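Octaprenyl-diphosphate synthase (Roseobacter denitrificans, PDB 4JXN) probably extends farnesyl diphosphate with five isopentenyl units to all-trans-octaprenyl diphosphate, the side-chain precursor of isoprenoid quinones, using magnesium. Local coordinates at residues Y209-L223 with L292-A306. Numbering follows the deposited sequence.
Sequences YGDALGIAFQIVDDL and LTDTSVVARTQAARA
Segments 209-223 and 292-306, of helices 200-224 and 291-309, pack antiparallel, Tyr209 level with Ala306 and Ala216 with Ala299, their axes approaching to 7.7 Å at 159°. The pair belongs to the all-helical isoprenoid synthase fold; segment 209-223 carries the DD of Asp221 and Asp222, consistent with the family's second aspartate-rich motif. Alanines allow the closeness: the Ala212 and Ala306 methyls meet at 4.0 Å, and Ala216 CB rests against the turn from Ala299 to Ala303. Arg305, its chain bent at chi3 (75°), lays one guanidinium face over Ala212 CB. Its NH1 reaches Asp211 OD2 at 3.0 Å, in the guanidinium plane but above the carboxylate plane, while NE and NH1 together grip Gln302 OE1 side-on. Asp211 OD1 pairs with Arg178, and Arg305 NH2 with Glu208. Replacing Arg305 with an alanine removes the guanidinium, which would probably leave Asp211 only Arg178, deprive Glu208 of a cationic partner and free the Gln302 amide to turn. That amide lies against Ile215 CG2. Farther along, Ile219 CG2 touches Ala299 CB and, closer still, Thr295 CG2, while Ile219 CD1 meets Val298 CG1. Leu223 spreads its methyls over neighbouring residues, CD2 against Ser296 CA and CD1 tight on Thr295 CG2 at 3.4 Å.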
ATOM      1  N   TYR A 209      -4.007  17.930  19.222  1.00 47.43           N
ATOM      2  CA  TYR A 209      -2.754  18.635  18.922  1.00 56.12           C
ATOM      3  C   TYR A 209      -2.237  18.353  17.507  1.00 54.13           C
ATOM      4  O   TYR A 209      -1.941  19.278  16.761  1.00 48.86           O
ATOM      5  CB  TYR A 209      -1.672  18.253  19.902  1.00 40.59           C
ATOM      6  CG  TYR A 209      -0.345  18.883  19.593  1.00 37.67           C
ATOM      7  CD1 TYR A 209      -0.084  20.188  19.948  1.00 42.63           C
ATOM      8  CD2 TYR A 209       0.641  18.179  18.921  1.00 42.55           C
ATOM      9  CE1 TYR A 209       1.124  20.789  19.644  1.00 38.46           C
ATOM     10  CE2 TYR A 209       1.853  18.769  18.611  1.00 30.15           C
ATOM     11  CZ  TYR A 209       2.092  20.079  18.978  1.00 42.93           C
ATOM     12  OH  TYR A 209       3.312  20.671  18.701  1.00 49.08           O
ATOM     13  N   GLY A 210      -2.118  17.078  17.159  1.00 46.28           N
ATOM     14  CA  GLY A 210      -1.551  16.682  15.890  1.00 43.92           C
ATOM     15  C   GLY A 210      -2.444  17.047  14.715  1.00 63.85           C
ATOM     16  O   GLY A 210      -1.964  17.395  13.647  1.00 53.54           O
ATOM     17  N   ASP A 211      -3.752  16.968  14.907  1.00 58.00           N
ATOM     18  CA  ASP A 211      -4.687  17.327  13.850  1.00 52.81           C
ATOM     19  C   ASP A 211      -4.574  18.820  13.559  1.00 60.42           C
ATOM     20  O   ASP A 211      -4.352  19.234  12.416  1.00 48.22           O
ATOM     21  CB  ASP A 211      -6.120  16.935  14.240  1.00 66.34           C
ATOM     22  CG  ASP A 211      -7.163  17.407  13.230  1.00 69.64           C
ATOM     23  OD1 ASP A 211      -7.200  16.906  12.082  1.00 70.77           O
ATOM     24  OD2 ASP A 211      -7.970  18.282  13.599  1.00 55.62           O
ATOM     25  N   ALA A 212      -4.678  19.633  14.601  1.00 48.00           N
ATOM     26  CA  ALA A 212      -4.617  21.077  14.408  1.00 61.27           C
ATOM     27  C   ALA A 212      -3.263  21.492  13.862  1.00 72.81           C
ATOM     28  O   ALA A 212      -3.199  22.352  12.995  1.00 52.58           O
ATOM     29  CB  ALA A 212      -4.916  21.807  15.694  1.00 54.93           C
ATOM     30  N   LEU A 213      -2.191  20.877  14.364  1.00 61.85           N
ATOM     31  CA  LEU A 213      -0.839  21.184  13.891  1.00 49.41           C
ATOM     32  C   LEU A 213      -0.655  20.823  12.423  1.00 53.12           C
ATOM     33  O   LEU A 213       0.069  21.510  11.710  1.00 43.12           O
ATOM     34  CB  LEU A 213       0.226  20.447  14.713  1.00 58.90           C
ATOM     35  CG  LEU A 213       1.704  20.791  14.448  1.00 58.36           C
ATOM     36  CD1 LEU A 213       2.046  22.181  14.976  1.00 63.43           C
ATOM     37  CD2 LEU A 213       2.639  19.744  15.043  1.00 75.28           C
ATOM     38  N   GLY A 214      -1.276  19.731  11.991  1.00 51.96           N
ATOM     39  CA  GLY A 214      -1.156  19.277  10.608  1.00 66.99           C
ATOM     40  C   GLY A 214      -1.897  20.200   9.661  1.00 72.37           C
ATOM     41  O   GLY A 214      -1.411  20.511   8.560  1.00 52.38           O
ATOM     42  N   ILE A 215      -3.077  20.641  10.102  1.00 52.67           N
ATOM     43  CA  ILE A 215      -3.881  21.591   9.346  1.00 60.66           C
ATOM     44  C   ILE A 215      -3.118  22.904   9.199  1.00 68.95           C
ATOM     45  O   ILE A 215      -3.023  23.444   8.094  1.00 54.72           O
ATOM     46  CB  ILE A 215      -5.280  21.813   9.980  1.00 48.04           C
ATOM     47  CG1 ILE A 215      -6.096  20.513   9.960  1.00 58.11           C
ATOM     48  CG2 ILE A 215      -6.060  22.863   9.196  1.00 62.60           C
ATOM     49  CD1 ILE A 215      -7.316  20.524  10.866  1.00 54.30           C
ATOM     50  N   ALA A 216      -2.557  23.402  10.304  1.00 56.42           N
ATOM     51  CA  ALA A 216      -1.763  24.640  10.257  1.00 50.27           C
ATOM     52  C   ALA A 216      -0.595  24.453   9.322  1.00 69.45           C
ATOM     53  O   ALA A 216      -0.380  25.280   8.443  1.00 57.31           O
ATOM     54  CB  ALA A 216      -1.271  25.049  11.633  1.00 55.67           C
ATOM     55  N   PHE A 217       0.148  23.363   9.516  1.00 49.77           N
ATOM     56  CA  PHE A 217       1.305  23.037   8.676  1.00 58.18           C
ATOM     57  C   PHE A 217       1.021  23.173   7.164  1.00 38.09           C
ATOM     58  O   PHE A 217       1.825  23.741   6.424  1.00 60.10           O
ATOM     59  CB  PHE A 217       1.755  21.612   8.986  1.00 53.09           C
ATOM     60  CG  PHE A 217       3.027  21.205   8.309  1.00 50.66           C
ATOM     61  CD1 PHE A 217       4.256  21.428   8.915  1.00 55.65           C
ATOM     62  CD2 PHE A 217       2.997  20.575   7.064  1.00 90.57           C
ATOM     63  CE1 PHE A 217       5.431  21.034   8.293  1.00 70.09           C
ATOM     64  CE2 PHE A 217       4.169  20.183   6.434  1.00 71.92           C
ATOM     65  CZ  PHE A 217       5.389  20.411   7.049  1.00 60.02           C
ATOM     66  N   GLN A 218      -0.125  22.631   6.734  1.00 53.01           N
ATOM     67  CA  GLN A 218      -0.517  22.578   5.327  1.00 49.36           C
ATOM     68  C   GLN A 218      -1.033  23.916   4.840  1.00 90.89           C
ATOM     69  O   GLN A 218      -0.823  24.273   3.683  1.00 43.80           O
ATOM     70  CB  GLN A 218      -1.628  21.539   5.121  1.00 56.05           C
ATOM     71  CG  GLN A 218      -2.129  21.400   3.694  1.00 83.25           C
ATOM     72  CD  GLN A 218      -1.021  21.018   2.743  1.00 68.23           C
ATOM     73  OE1 GLN A 218      -0.434  19.953   2.871  1.00 82.43           O
ATOM     74  NE2 GLN A 218      -0.718  21.895   1.792  1.00 73.08           N
ATOM     75  N   ILE A 219      -1.754  24.640   5.694  1.00 47.09           N
ATOM     76  CA  ILE A 219      -2.200  25.983   5.319  1.00 61.17           C
ATOM     77  C   ILE A 219      -1.009  26.905   5.133  1.00 59.01           C
ATOM     78  O   ILE A 219      -1.008  27.737   4.226  1.00 65.46           O
ATOM     79  CB  ILE A 219      -3.187  26.574   6.337  1.00 46.75           C
ATOM     80  CG1 ILE A 219      -4.527  25.868   6.206  1.00 42.54           C
ATOM     81  CG2 ILE A 219      -3.391  28.078   6.125  1.00 49.24           C
ATOM     82  CD1 ILE A 219      -5.321  25.879   7.495  1.00 84.60           C
ATOM     83  N   VAL A 220       0.003  26.750   5.980  1.00 60.96           N
ATOM     84  CA  VAL A 220       1.243  27.508   5.814  1.00 51.82           C
ATOM     85  C   VAL A 220       1.824  27.233   4.423  1.00 85.04           C
ATOM     86  O   VAL A 220       2.123  28.172   3.692  1.00 52.78           O
ATOM     87  CB  VAL A 220       2.266  27.214   6.927  1.00 67.65           C
ATOM     88  CG1 VAL A 220       3.625  27.832   6.603  1.00 73.30           C
ATOM     89  CG2 VAL A 220       1.746  27.736   8.263  1.00 64.39           C
ATOM     90  N   ASP A 221       1.943  25.959   4.045  1.00 64.56           N
ATOM     91  CA  ASP A 221       2.436  25.599   2.705  1.00 66.59           C
ATOM     92  C   ASP A 221       1.625  26.324   1.644  1.00 78.29           C
ATOM     93  O   ASP A 221       2.176  26.963   0.762  1.00 61.14           O
ATOM     94  CB  ASP A 221       2.345  24.083   2.448  1.00 71.79           C
ATOM     95  CG  ASP A 221       3.607  23.317   2.869  1.00172.84           C
ATOM     96  OD1 ASP A 221       4.427  23.829   3.663  1.00 86.66           O
ATOM     97  OD2 ASP A 221       3.776  22.174   2.396  1.00 94.92           O
ATOM     98  N   ASP A 222       0.306  26.208   1.748  1.00 76.93           N
ATOM     99  CA  ASP A 222      -0.628  26.866   0.832  1.00 56.05           C
ATOM    100  C   ASP A 222      -0.325  28.357   0.685  1.00 60.96           C
ATOM    101  O   ASP A 222      -0.285  28.901  -0.424  1.00 75.94           O
ATOM    102  CB  ASP A 222      -2.049  26.687   1.356  1.00 59.28           C
ATOM    103  CG  ASP A 222      -2.573  25.270   1.179  1.00 77.92           C
ATOM    104  OD1 ASP A 222      -1.819  24.390   0.709  1.00 58.24           O
ATOM    105  OD2 ASP A 222      -3.753  25.040   1.514  1.00 81.20           O
ATOM    106  N   LEU A 223      -0.107  28.993   1.828  1.00 71.70           N
ATOM    107  CA  LEU A 223       0.204  30.419   1.926  1.00 67.99           C
ATOM    108  C   LEU A 223       1.506  30.811   1.228  1.00 81.56           C
ATOM    109  O   LEU A 223       1.545  31.790   0.486  1.00 99.03           O
ATOM    110  CB  LEU A 223       0.317  30.791   3.408  1.00 57.63           C
ATOM    111  CG  LEU A 223      -0.524  31.921   3.990  1.00 77.40           C
ATOM    112  CD1 LEU A 223      -1.805  32.161   3.210  1.00 83.89           C
ATOM    113  CD2 LEU A 223      -0.820  31.622   5.458  1.00 64.84           C
ATOM    114  N   LEU A 292      -5.330  36.110   1.373  1.00 54.69           N
ATOM    115  CA  LEU A 292      -4.107  35.658   1.984  1.00 46.33           C
ATOM    116  C   LEU A 292      -4.121  36.001   3.458  1.00 44.72           C
ATOM    117  O   LEU A 292      -3.847  35.142   4.272  1.00 49.27           O
ATOM    118  CB  LEU A 292      -2.871  36.211   1.272  1.00 54.28           C
ATOM    119  CG  LEU A 292      -2.656  35.644  -0.146  1.00 70.47           C
ATOM    120  CD1 LEU A 292      -1.581  36.427  -0.882  1.00 71.44           C
ATOM    121  CD2 LEU A 292      -2.304  34.164  -0.109  1.00 80.44           C
ATOM    122  N   THR A 293      -4.480  37.228   3.797  1.00 44.90           N
ATOM    123  CA  THR A 293      -4.576  37.651   5.204  1.00 59.98           C
ATOM    124  C   THR A 293      -5.515  36.728   5.972  1.00 37.13           C
ATOM    125  O   THR A 293      -5.259  36.315   7.101  1.00 70.47           O
ATOM    126  CB  THR A 293      -5.186  39.060   5.317  1.00 62.51           C
ATOM    127  OG1 THR A 293      -5.256  39.659   4.021  1.00 68.57           O
ATOM    128  CG2 THR A 293      -4.378  39.928   6.261  1.00 96.77           C
ATOM    129  N   ASP A 294      -6.629  36.437   5.327  1.00 51.97           N
ATOM    130  CA  ASP A 294      -7.637  35.609   5.892  1.00 40.01           C
ATOM    131  C   ASP A 294      -7.174  34.154   6.054  1.00 62.17           C
ATOM    132  O   ASP A 294      -7.547  33.483   7.018  1.00 58.40           O
ATOM    133  CB  ASP A 294      -8.895  35.639   5.027  1.00 40.72           C
ATOM    134  CG  ASP A 294      -9.715  36.915   5.180  1.00 66.20           C
ATOM    135  OD1 ASP A 294      -9.251  37.915   5.781  1.00 57.31           O
ATOM    136  OD2 ASP A 294     -10.860  36.893   4.667  1.00 55.06           O
ATOM    137  N   THR A 295      -6.383  33.661   5.111  1.00 59.76           N
ATOM    138  CA  THR A 295      -5.836  32.300   5.225  1.00 55.93           C
ATOM    139  C   THR A 295      -4.769  32.230   6.309  1.00 54.76           C
ATOM    140  O   THR A 295      -4.679  31.246   7.051  1.00 48.53           O
ATOM    141  CB  THR A 295      -5.253  31.818   3.891  1.00 54.21           C
ATOM    142  OG1 THR A 295      -6.291  31.785   2.907  1.00 51.51           O
ATOM    143  CG2 THR A 295      -4.662  30.417   4.038  1.00 51.39           C
ATOM    144  N   SER A 296      -3.957  33.282   6.383  1.00 40.90           N
ATOM    145  CA  SER A 296      -3.006  33.468   7.461  1.00 53.71           C
ATOM    146  C   SER A 296      -3.692  33.344   8.820  1.00 51.67           C
ATOM    147  O   SER A 296      -3.132  32.780   9.748  1.00 53.36           O
ATOM    148  CB  SER A 296      -2.352  34.853   7.359  1.00 51.49           C
ATOM    149  OG  SER A 296      -1.742  35.049   6.099  1.00 98.57           O
ATOM    150  N   VAL A 297      -4.903  33.876   8.920  1.00 56.95           N
ATOM    151  CA  VAL A 297      -5.652  33.883  10.174  1.00 42.93           C
ATOM    152  C   VAL A 297      -6.090  32.473  10.546  1.00 65.62           C
ATOM    153  O   VAL A 297      -6.039  32.096  11.718  1.00 49.85           O
ATOM    154  CB  VAL A 297      -6.864  34.849  10.088  1.00 62.97           C
ATOM    155  CG1 VAL A 297      -7.879  34.596  11.194  1.00 65.95           C
ATOM    156  CG2 VAL A 297      -6.384  36.297  10.134  1.00 67.35           C
ATOM    157  N   VAL A 298      -6.509  31.691   9.556  1.00 53.11           N
ATOM    158  CA  VAL A 298      -6.903  30.300   9.819  1.00 52.50           C
ATOM    159  C   VAL A 298      -5.695  29.486  10.261  1.00 66.61           C
ATOM    160  O   VAL A 298      -5.775  28.729  11.244  1.00 49.16           O
ATOM    161  CB  VAL A 298      -7.608  29.660   8.616  1.00 54.25           C
ATOM    162  CG1 VAL A 298      -7.871  28.181   8.851  1.00 67.44           C
ATOM    163  CG2 VAL A 298      -8.915  30.377   8.370  1.00 50.51           C
ATOM    164  N   ALA A 299      -4.578  29.668   9.560  1.00 44.76           N
ATOM    165  CA  ALA A 299      -3.297  29.103  10.005  1.00 50.40           C
ATOM    166  C   ALA A 299      -3.003  29.399  11.486  1.00 41.36           C
ATOM    167  O   ALA A 299      -2.791  28.485  12.279  1.00 57.01           O
ATOM    168  CB  ALA A 299      -2.155  29.604   9.144  1.00 56.06           C
ATOM    169  N   ARG A 300      -2.995  30.676  11.847  1.00 55.56           N
ATOM    170  CA  ARG A 300      -2.674  31.081  13.216  1.00 53.93           C
ATOM    171  C   ARG A 300      -3.669  30.504  14.243  1.00 46.63           C
ATOM    172  O   ARG A 300      -3.290  30.130  15.363  1.00 64.45           O
ATOM    173  CB  ARG A 300      -2.601  32.608  13.308  1.00 66.85           C
ATOM    174  CG  ARG A 300      -1.416  33.207  12.552  1.00 60.47           C
ATOM    175  CD  ARG A 300      -1.233  34.689  12.857  1.00 68.52           C
ATOM    176  NE  ARG A 300      -2.110  35.522  12.040  1.00116.95           N
ATOM    177  CZ  ARG A 300      -1.753  36.122  10.906  1.00 69.33           C
ATOM    178  NH1 ARG A 300      -0.515  36.006  10.432  1.00 77.96           N
ATOM    179  NH2 ARG A 300      -2.645  36.846  10.238  1.00 72.57           N
ATOM    180  N   THR A 301      -4.930  30.393  13.830  1.00 56.11           N
ATOM    181  CA  THR A 301      -6.017  29.937  14.701  1.00 51.05           C
ATOM    182  C   THR A 301      -5.917  28.441  15.021  1.00 80.65           C
ATOM    183  O   THR A 301      -6.129  28.003  16.156  1.00 47.71           O
ATOM    184  CB  THR A 301      -7.380  30.272  14.058  1.00 62.44           C
ATOM    185  OG1 THR A 301      -7.567  31.694  14.061  1.00 63.57           O
ATOM    186  CG2 THR A 301      -8.521  29.609  14.790  1.00 56.68           C
ATOM    187  N   GLN A 302      -5.603  27.655  14.008  1.00 38.03           N
ATOM    188  CA  GLN A 302      -5.354  26.236  14.202  1.00 78.92           C
ATOM    189  C   GLN A 302      -4.110  25.981  15.043  1.00 59.43           C
ATOM    190  O   GLN A 302      -4.097  25.094  15.887  1.00 57.46           O
ATOM    191  CB  GLN A 302      -5.198  25.568  12.861  1.00 47.75           C
ATOM    192  CG  GLN A 302      -6.484  25.567  12.064  1.00 61.88           C
ATOM    193  CD  GLN A 302      -7.386  24.408  12.431  1.00 53.86           C
ATOM    194  OE1 GLN A 302      -6.994  23.498  13.166  1.00 64.37           O
ATOM    195  NE2 GLN A 302      -8.593  24.423  11.899  1.00 68.99           N
ATOM    196  N   ALA A 303      -3.061  26.753  14.808  1.00 48.58           N
ATOM    197  CA  ALA A 303      -1.857  26.663  15.633  1.00 44.30           C
ATOM    198  C   ALA A 303      -2.121  27.001  17.109  1.00 60.86           C
ATOM    199  O   ALA A 303      -1.528  26.406  18.008  1.00 52.95           O
ATOM    200  CB  ALA A 303      -0.773  27.558  15.076  1.00 52.29           C
ATOM    201  N   ALA A 304      -3.005  27.955  17.370  1.00 58.61           N
ATOM    202  CA  ALA A 304      -3.370  28.259  18.761  1.00 45.46           C
ATOM    203  C   ALA A 304      -4.203  27.121  19.338  1.00 50.46           C
ATOM    204  O   ALA A 304      -4.082  26.788  20.517  1.00 56.76           O
ATOM    205  CB  ALA A 304      -4.123  29.572  18.846  1.00 47.47           C
ATOM    206  N   ARG A 305      -5.036  26.527  18.486  1.00 44.25           N
ATOM    207  CA  ARG A 305      -5.843  25.369  18.851  1.00 43.38           C
ATOM    208  C   ARG A 305      -4.972  24.192  19.252  1.00 53.47           C
ATOM    209  O   ARG A 305      -5.273  23.503  20.223  1.00 56.38           O
ATOM    210  CB  ARG A 305      -6.765  24.963  17.704  1.00 54.49           C
ATOM    211  CG  ARG A 305      -7.779  23.893  18.070  1.00 48.45           C
ATOM    212  CD  ARG A 305      -8.828  23.690  17.001  1.00 50.20           C
ATOM    213  NE  ARG A 305      -8.340  22.964  15.828  1.00 75.65           N
ATOM    214  CZ  ARG A 305      -8.343  21.637  15.681  1.00 98.70           C
ATOM    215  NH1 ARG A 305      -7.878  21.110  14.557  1.00 54.09           N
ATOM    216  NH2 ARG A 305      -8.793  20.826  16.637  1.00 59.92           N
ATOM    217  N   ALA A 306      -3.892  23.973  18.510  1.00 48.11           N
ATOM    218  CA  ALA A 306      -2.942  22.921  18.850  1.00 52.16           C
ATOM    219  C   ALA A 306      -2.442  23.125  20.271  1.00 49.07           C
ATOM    220  O   ALA A 306      -2.534  22.226  21.109  1.00 54.70           O
ATOM    221  CB  ALA A 306      -1.772  22.909  17.882  1.00 47.36           C
TER